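Local coordinates for HRDC domain-containing protein (Bifidobacterium adolescentis ATCC 15703, PDB 3CYM), which probably acts as a 3'-5' exonuclease that binds nucleic acid, as in relatives of ribonuclease D, and carries HRDC-type helical domains, at residues E385-C397 and F410-V424. Numbering follows the deposited sequence.
With GOL (glycerol), chain D.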
loop_
_atom_site.group_PDB
_atom_site.type_symbol
_atom_site.label_atom_id
_atom_site.label_comp_id
_atom_site.label_asym_id
_atom_site.label_seq_id
_atom_site.Cartn_x
_atom_site.Cartn_y
_atom_site.Cartn_z
ATOM N N GLU A 385 -7.562 16.882 4.504
ATOM C CA GLU A 385 -6.321 16.115 4.416
ATOM C C GLU A 385 -5.753 16.099 3.002
ATOM O O GLU A 385 -4.558 15.892 2.835
ATOM C CB GLU A 385 -6.478 14.693 4.981
ATOM C CG GLU A 385 -7.177 13.664 4.085
ATOM C CD GLU A 385 -7.270 12.281 4.743
ATOM O OE1 GLU A 385 -6.750 12.111 5.864
ATOM O OE2 GLU A 385 -7.867 11.364 4.139
ATOM N N ILE A 386 -6.607 16.346 2.006
ATOM C CA ILE A 386 -6.212 16.398 0.586
ATOM C C ILE A 386 -5.666 17.790 0.198
ATOM O O ILE A 386 -4.702 17.890 -0.573
ATOM C CB ILE A 386 -7.392 15.924 -0.332
ATOM C CG1 ILE A 386 -7.631 14.421 -0.149
ATOM C CG2 ILE A 386 -7.166 16.230 -1.820
ATOM C CD1 ILE A 386 -6.487 13.500 -0.665
ATOM N N VAL A 387 -6.272 18.845 0.756
ATOM C CA VAL A 387 -5.823 20.242 0.585
ATOM C C VAL A 387 -4.316 20.392 0.857
ATOM O O VAL A 387 -3.591 21.006 0.070
ATOM C CB VAL A 387 -6.640 21.215 1.497
ATOM C CG1 VAL A 387 -6.082 22.617 1.443
ATOM C CG2 VAL A 387 -8.093 21.246 1.079
ATOM N N ILE A 388 -3.869 19.815 1.973
ATOM C CA ILE A 388 -2.454 19.661 2.307
ATOM C C ILE A 388 -2.343 18.565 3.364
ATOM O O ILE A 388 -3.266 18.395 4.170
ATOM C CB ILE A 388 -1.797 20.999 2.783
ATOM C CG1 ILE A 388 -0.274 20.842 2.940
ATOM C CG2 ILE A 388 -2.492 21.553 4.036
ATOM C CD1 ILE A 388 0.489 22.115 2.788
ATOM N N LYS A 389 -1.238 17.812 3.336
ATOM C CA LYS A 389 -0.982 16.747 4.310
ATOM C C LYS A 389 -0.880 17.301 5.723
ATOM O O LYS A 389 -0.020 18.139 5.994
ATOM C CB LYS A 389 0.285 15.961 3.970
ATOM C CG LYS A 389 0.454 14.699 4.811
ATOM C CD LYS A 389 1.664 13.896 4.384
ATOM C CE LYS A 389 1.958 12.782 5.369
ATOM N NZ LYS A 389 3.322 12.219 5.122
ATOM N N PRO A 390 -1.766 16.826 6.623
ATOM C CA PRO A 390 -1.859 17.271 8.005
ATOM C C PRO A 390 -0.522 17.342 8.735
ATOM O O PRO A 390 -0.314 18.272 9.512
ATOM C CB PRO A 390 -2.769 16.224 8.629
ATOM C CG PRO A 390 -3.708 15.904 7.520
ATOM C CD PRO A 390 -2.795 15.807 6.335
ATOM N N GLN A 391 0.374 16.392 8.461
ATOM C CA GLN A 391 1.706 16.357 9.088
ATOM C C GLN A 391 2.597 17.560 8.730
ATOM O O GLN A 391 3.425 17.992 9.549
ATOM C CB GLN A 391 2.424 15.030 8.783
ATOM C CG GLN A 391 3.680 14.745 9.625
ATOM C CD GLN A 391 3.404 14.640 11.131
ATOM O OE1 GLN A 391 2.351 14.171 11.553
ATOM N NE2 GLN A 391 4.362 15.067 11.935
ATOM N N TYR A 392 2.424 18.108 7.529
ATOM C CA TYR A 392 3.234 19.255 7.101
ATOM C C TYR A 392 2.914 20.513 7.925
ATOM O O TYR A 392 3.815 21.294 8.246
ATOM C CB TYR A 392 3.104 19.516 5.591
ATOM C CG TYR A 392 3.518 18.364 4.678
ATOM C CD1 TYR A 392 4.386 17.352 5.117
ATOM C CD2 TYR A 392 3.064 18.305 3.362
ATOM C CE1 TYR A 392 4.758 16.308 4.284
ATOM C CE2 TYR A 392 3.442 17.259 2.511
ATOM C CZ TYR A 392 4.284 16.273 2.981
ATOM O OH TYR A 392 4.652 15.248 2.151
ATOM N N LEU A 393 1.641 20.672 8.294
ATOM C CA LEU A 393 1.184 21.768 9.168
ATOM C C LEU A 393 1.660 21.602 10.603
ATOM O O LEU A 393 1.951 22.588 11.280
ATOM C CB LEU A 393 -0.345 21.872 9.168
ATOM C CG LEU A 393 -1.092 21.887 7.837
ATOM C CD1 LEU A 393 -2.588 21.759 8.092
ATOM C CD2 LEU A 393 -0.791 23.143 7.078
ATOM N N ARG A 394 1.689 20.358 11.070
ATOM C CA ARG A 394 2.239 20.009 12.377
ATOM C C ARG A 394 3.747 20.288 12.453
ATOM O O ARG A 394 4.221 20.924 13.401
ATOM C CB ARG A 394 1.951 18.541 12.703
ATOM C CG ARG A 394 0.468 18.209 12.852
ATOM C CD ARG A 394 0.259 16.883 13.575
ATOM N NE ARG A 394 0.414 15.734 12.688
ATOM C CZ ARG A 394 -0.580 15.149 12.026
ATOM N NH1 ARG A 394 -1.822 15.598 12.135
ATOM N NH2 ARG A 394 -0.328 14.112 11.242
ATOM N N ASN A 395 4.493 19.816 11.452
ATOM C CA ASN A 395 5.924 20.107 11.343
ATOM C C ASN A 395 6.227 21.617 11.340
ATOM O O ASN A 395 7.137 22.070 12.037
ATOM C CB ASN A 395 6.529 19.408 10.112
ATOM C CG ASN A 395 6.596 17.883 10.267
ATOM O OD1 ASN A 395 6.317 17.335 11.340
ATOM N ND2 ASN A 395 6.973 17.192 9.189
ATOM N N LEU A 396 5.424 22.380 10.595
ATOM C CA LEU A 396 5.531 23.847 10.503
ATOM C C LEU A 396 5.354 24.572 11.840
ATOM O O LEU A 396 6.058 25.538 12.131
ATOM C CB LEU A 396 4.520 24.374 9.473
ATOM C CG LEU A 396 4.290 25.876 9.251
ATOM C CD1 LEU A 396 5.397 26.532 8.426
ATOM C CD2 LEU A 396 2.950 26.062 8.570
ATOM N N CYS A 397 4.411 24.096 12.644
ATOM C CA CYS A 397 4.100 24.716 13.921
ATOM C C CYS A 397 4.922 24.130 15.073
ATOM O O CYS A 397 4.829 24.595 16.209
ATOM C CB CYS A 397 2.600 24.623 14.197
ATOM S SG CYS A 397 1.619 25.522 12.971
ATOM N N PHE A 410 8.881 26.492 3.445
ATOM C CA PHE A 410 8.872 25.355 4.376
ATOM C C PHE A 410 7.938 24.257 3.901
ATOM O O PHE A 410 8.294 23.083 3.949
ATOM C CB PHE A 410 8.464 25.782 5.796
ATOM C CG PHE A 410 8.603 24.686 6.832
ATOM C CD1 PHE A 410 9.791 24.533 7.543
ATOM C CD2 PHE A 410 7.550 23.808 7.100
ATOM C CE1 PHE A 410 9.930 23.524 8.491
ATOM C CE2 PHE A 410 7.684 22.796 8.043
ATOM C CZ PHE A 410 8.871 22.657 8.746
ATOM N N LEU A 411 6.746 24.652 3.457
ATOM C CA LEU A 411 5.722 23.710 2.999
ATOM C C LEU A 411 6.142 22.992 1.735
ATOM O O LEU A 411 5.887 21.798 1.581
ATOM C CB LEU A 411 4.393 24.435 2.784
ATOM C CG LEU A 411 3.281 24.309 3.830
ATOM C CD1 LEU A 411 3.765 24.147 5.266
ATOM C CD2 LEU A 411 2.356 25.497 3.673
ATOM N N SER A 412 6.794 23.733 0.845
ATOM C CA SER A 412 7.347 23.198 -0.395
ATOM C C SER A 412 8.448 22.172 -0.097
ATOM O O SER A 412 8.397 21.038 -0.588
ATOM C CB SER A 412 7.883 24.346 -1.258
ATOM O OG SER A 412 7.554 24.158 -2.618
ATOM N N GLU A 413 9.413 22.559 0.739
ATOM C CA GLU A 413 10.494 21.666 1.186
ATOM C C GLU A 413 10.009 20.419 1.953
ATOM O O GLU A 413 10.727 19.419 2.028
ATOM C CB GLU A 413 11.545 22.447 1.995
ATOM C CG GLU A 413 12.629 23.098 1.121
ATOM C CD GLU A 413 13.388 24.237 1.805
ATOM O OE1 GLU A 413 14.134 24.954 1.098
ATOM O OE2 GLU A 413 13.244 24.425 3.036
ATOM N N GLN A 414 8.796 20.485 2.506
ATOM C CA GLN A 414 8.152 19.335 3.151
ATOM C C GLN A 414 7.667 18.306 2.131
ATOM O O GLN A 414 7.578 17.109 2.430
ATOM C CB GLN A 414 6.977 19.784 4.033
ATOM C CG GLN A 414 7.377 20.379 5.372
ATOM C CD GLN A 414 7.814 19.334 6.381
ATOM O OE1 GLN A 414 6.997 18.578 6.894
ATOM N NE2 GLN A 414 9.106 19.292 6.671
ATOM N N GLY A 415 7.354 18.781 0.930
ATOM C CA GLY A 415 6.891 17.922 -0.154
ATOM C C GLY A 415 5.498 18.248 -0.660
ATOM O O GLY A 415 4.929 17.478 -1.445
ATOM N N ALA A 416 4.943 19.374 -0.202
ATOM C CA ALA A 416 3.654 19.859 -0.700
ATOM C C ALA A 416 3.777 20.379 -2.115
ATOM O O ALA A 416 4.774 21.001 -2.486
ATOM C CB ALA A 416 3.080 20.949 0.207
ATOM N N ARG A 417 2.731 20.152 -2.894
ATOM C CA ARG A 417 2.718 20.532 -4.295
ATOM C C ARG A 417 2.515 22.025 -4.453
ATOM O O ARG A 417 2.030 22.690 -3.533
ATOM C CB ARG A 417 1.639 19.746 -5.040
ATOM C CG ARG A 417 2.128 18.423 -5.595
ATOM C CD ARG A 417 2.579 17.473 -4.502
ATOM N NE ARG A 417 1.444 16.740 -3.958
ATOM C CZ ARG A 417 1.388 16.212 -2.740
ATOM N NH1 ARG A 417 0.299 15.558 -2.369
ATOM N NH2 ARG A 417 2.397 16.339 -1.893
ATOM N N ASP A 418 2.908 22.541 -5.614
ATOM C CA ASP A 418 2.772 23.959 -5.929
ATOM C C ASP A 418 1.348 24.478 -5.756
ATOM O O ASP A 418 1.163 25.570 -5.236
ATOM C CB ASP A 418 3.262 24.253 -7.350
ATOM C CG ASP A 418 4.738 23.950 -7.542
ATOM O OD1 ASP A 418 5.446 23.671 -6.546
ATOM O OD2 ASP A 418 5.189 23.996 -8.708
ATOM N N TRP A 419 0.348 23.699 -6.174
ATOM C CA TRP A 419 -1.049 24.129 -6.037
ATOM C C TRP A 419 -1.491 24.231 -4.575
ATOM O O TRP A 419 -2.300 25.090 -4.233
ATOM C CB TRP A 419 -2.012 23.239 -6.834
ATOM C CG TRP A 419 -2.225 21.840 -6.294
ATOM C CD1 TRP A 419 -1.514 20.721 -6.622
ATOM C CD2 TRP A 419 -3.226 21.414 -5.357
ATOM N NE1 TRP A 419 -1.999 19.628 -5.944
ATOM C CE2 TRP A 419 -3.059 20.020 -5.169
ATOM C CE3 TRP A 419 -4.252 22.070 -4.661
ATOM C CZ2 TRP A 419 -3.865 19.273 -4.296
ATOM C CZ3 TRP A 419 -5.060 21.326 -3.802
ATOM C CH2 TRP A 419 -4.859 19.943 -3.626
ATOM N N GLN A 420 -0.937 23.361 -3.731
ATOM C CA GLN A 420 -1.277 23.318 -2.318
ATOM C C GLN A 420 -0.692 24.526 -1.623
ATOM O O GLN A 420 -1.380 25.183 -0.864
ATOM C CB GLN A 420 -0.780 22.032 -1.669
ATOM C CG GLN A 420 -1.322 20.790 -2.324
ATOM C CD GLN A 420 -0.949 19.536 -1.606
ATOM O OE1 GLN A 420 0.213 19.316 -1.270
ATOM N NE2 GLN A 420 -1.936 18.694 -1.356
ATOM N N VAL A 421 0.568 24.824 -1.934
ATOM C CA VAL A 421 1.281 26.013 -1.449
ATOM C C VAL A 421 0.613 27.326 -1.894
ATOM O O VAL A 421 0.385 28.213 -1.080
ATOM C CB VAL A 421 2.774 25.973 -1.882
ATOM C CG1 VAL A 421 3.503 27.240 -1.475
ATOM C CG2 VAL A 421 3.463 24.763 -1.280
ATOM N N SER A 422 0.290 27.436 -3.179
ATOM C CA SER A 422 -0.416 28.601 -3.710
ATOM C C SER A 422 -1.799 28.835 -3.104
ATOM O O SER A 422 -2.207 29.975 -2.923
ATOM C CB SER A 422 -0.542 28.482 -5.221
ATOM O OG SER A 422 0.740 28.490 -5.820
ATOM N N LEU A 423 -2.507 27.752 -2.794
ATOM C CA LEU A 423 -3.831 27.831 -2.181
ATOM C C LEU A 423 -3.769 28.155 -0.690
ATOM O O LEU A 423 -4.635 28.837 -0.160
ATOM C CB LEU A 423 -4.589 26.519 -2.399
ATOM C CG LEU A 423 -6.075 26.438 -2.052
ATOM C CD1 LEU A 423 -6.910 27.424 -2.876
ATOM C CD2 LEU A 423 -6.569 25.016 -2.230
ATOM N N VAL A 424 -2.727 27.688 -0.020
ATOM C CA VAL A 424 -2.761 27.608 1.433
ATOM C C VAL A 424 -1.826 28.589 2.150
ATOM O O VAL A 424 -2.222 29.188 3.146
ATOM C CB VAL A 424 -2.577 26.104 1.879
ATOM C CG1 VAL A 424 -1.598 25.906 3.028
ATOM C CG2 VAL A 424 -3.928 25.444 2.133
HETATM C C1 GOL D . -0.690 14.337 0.650
HETATM O O1 GOL D . 0.471 15.141 0.652
HETATM C C2 GOL D . -1.888 15.209 0.296
HETATM O O2 GOL D . -2.721 15.287 1.425
HETATM C C3 GOL D . -2.655 14.609 -0.879
HETATM O O3 GOL D . -3.180 15.648 -1.680
HETATM O O HOH W 1 0.505 17.775 1.057
#
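Y392 lies flat between two aliphatic carbons, CB of K389 over one face and CB of Q414 over the other, the latter 4.0 Å from the ring centroid in a CH-pi contact. It is an example of two helix pairs, 384-387 with 390-397 and 407-414 with 418-433, packed together through an aliphatic core and a sandwiched tyrosine. The packing is tight along the inner side. I388 CD1, carried inward because CG1 stands anti to the backbone N (chi1 -172°), comes within 3.7 Å of L411 CG; A416 CB touches both this methyl and Y392 CD2. At one end V387 CG1 meets V424 CG2 at 3.6 Å. At the other, L396 CD1 packs on the F410 ring at CD2, 3.7 Å away, while its CD2 branch reaches L411 CD1. With an alanine in place of Y392, Q414 CB and K389 CB would probably lose the ring between them, leaving a gap beside A416.

A second side is polar and partly exposed, yet well bonded: N395 ND2 gives Q414 OE1 a fairly straight hydrogen bond (2.7 Å, 161°), the two amides almost perpendicular, and N395 OD1 accepts from Q391 NE2 and A348 N. The loose side lies by exposed K389 and partly exposed R417. There a water accepts from K389 N, donates to Q420 OE1 and meets O1 of a glycerol, probably from the crystallisation liquor, which R417 NH1 also holds. R417 N donates to Q420 OE1 too, steadying that buried side chain.

Helix 407-414 ends in a Schellman motif at G415, and R417, at the N-cap position, precedes helix 418-433. Within this HRDC-like C-terminal region, helix 360-380 backs I388 and L393 through V373, while helix 193-207 borders Y392, R417 (salt-bridged to E199) and W419, whose ring stacks on W195.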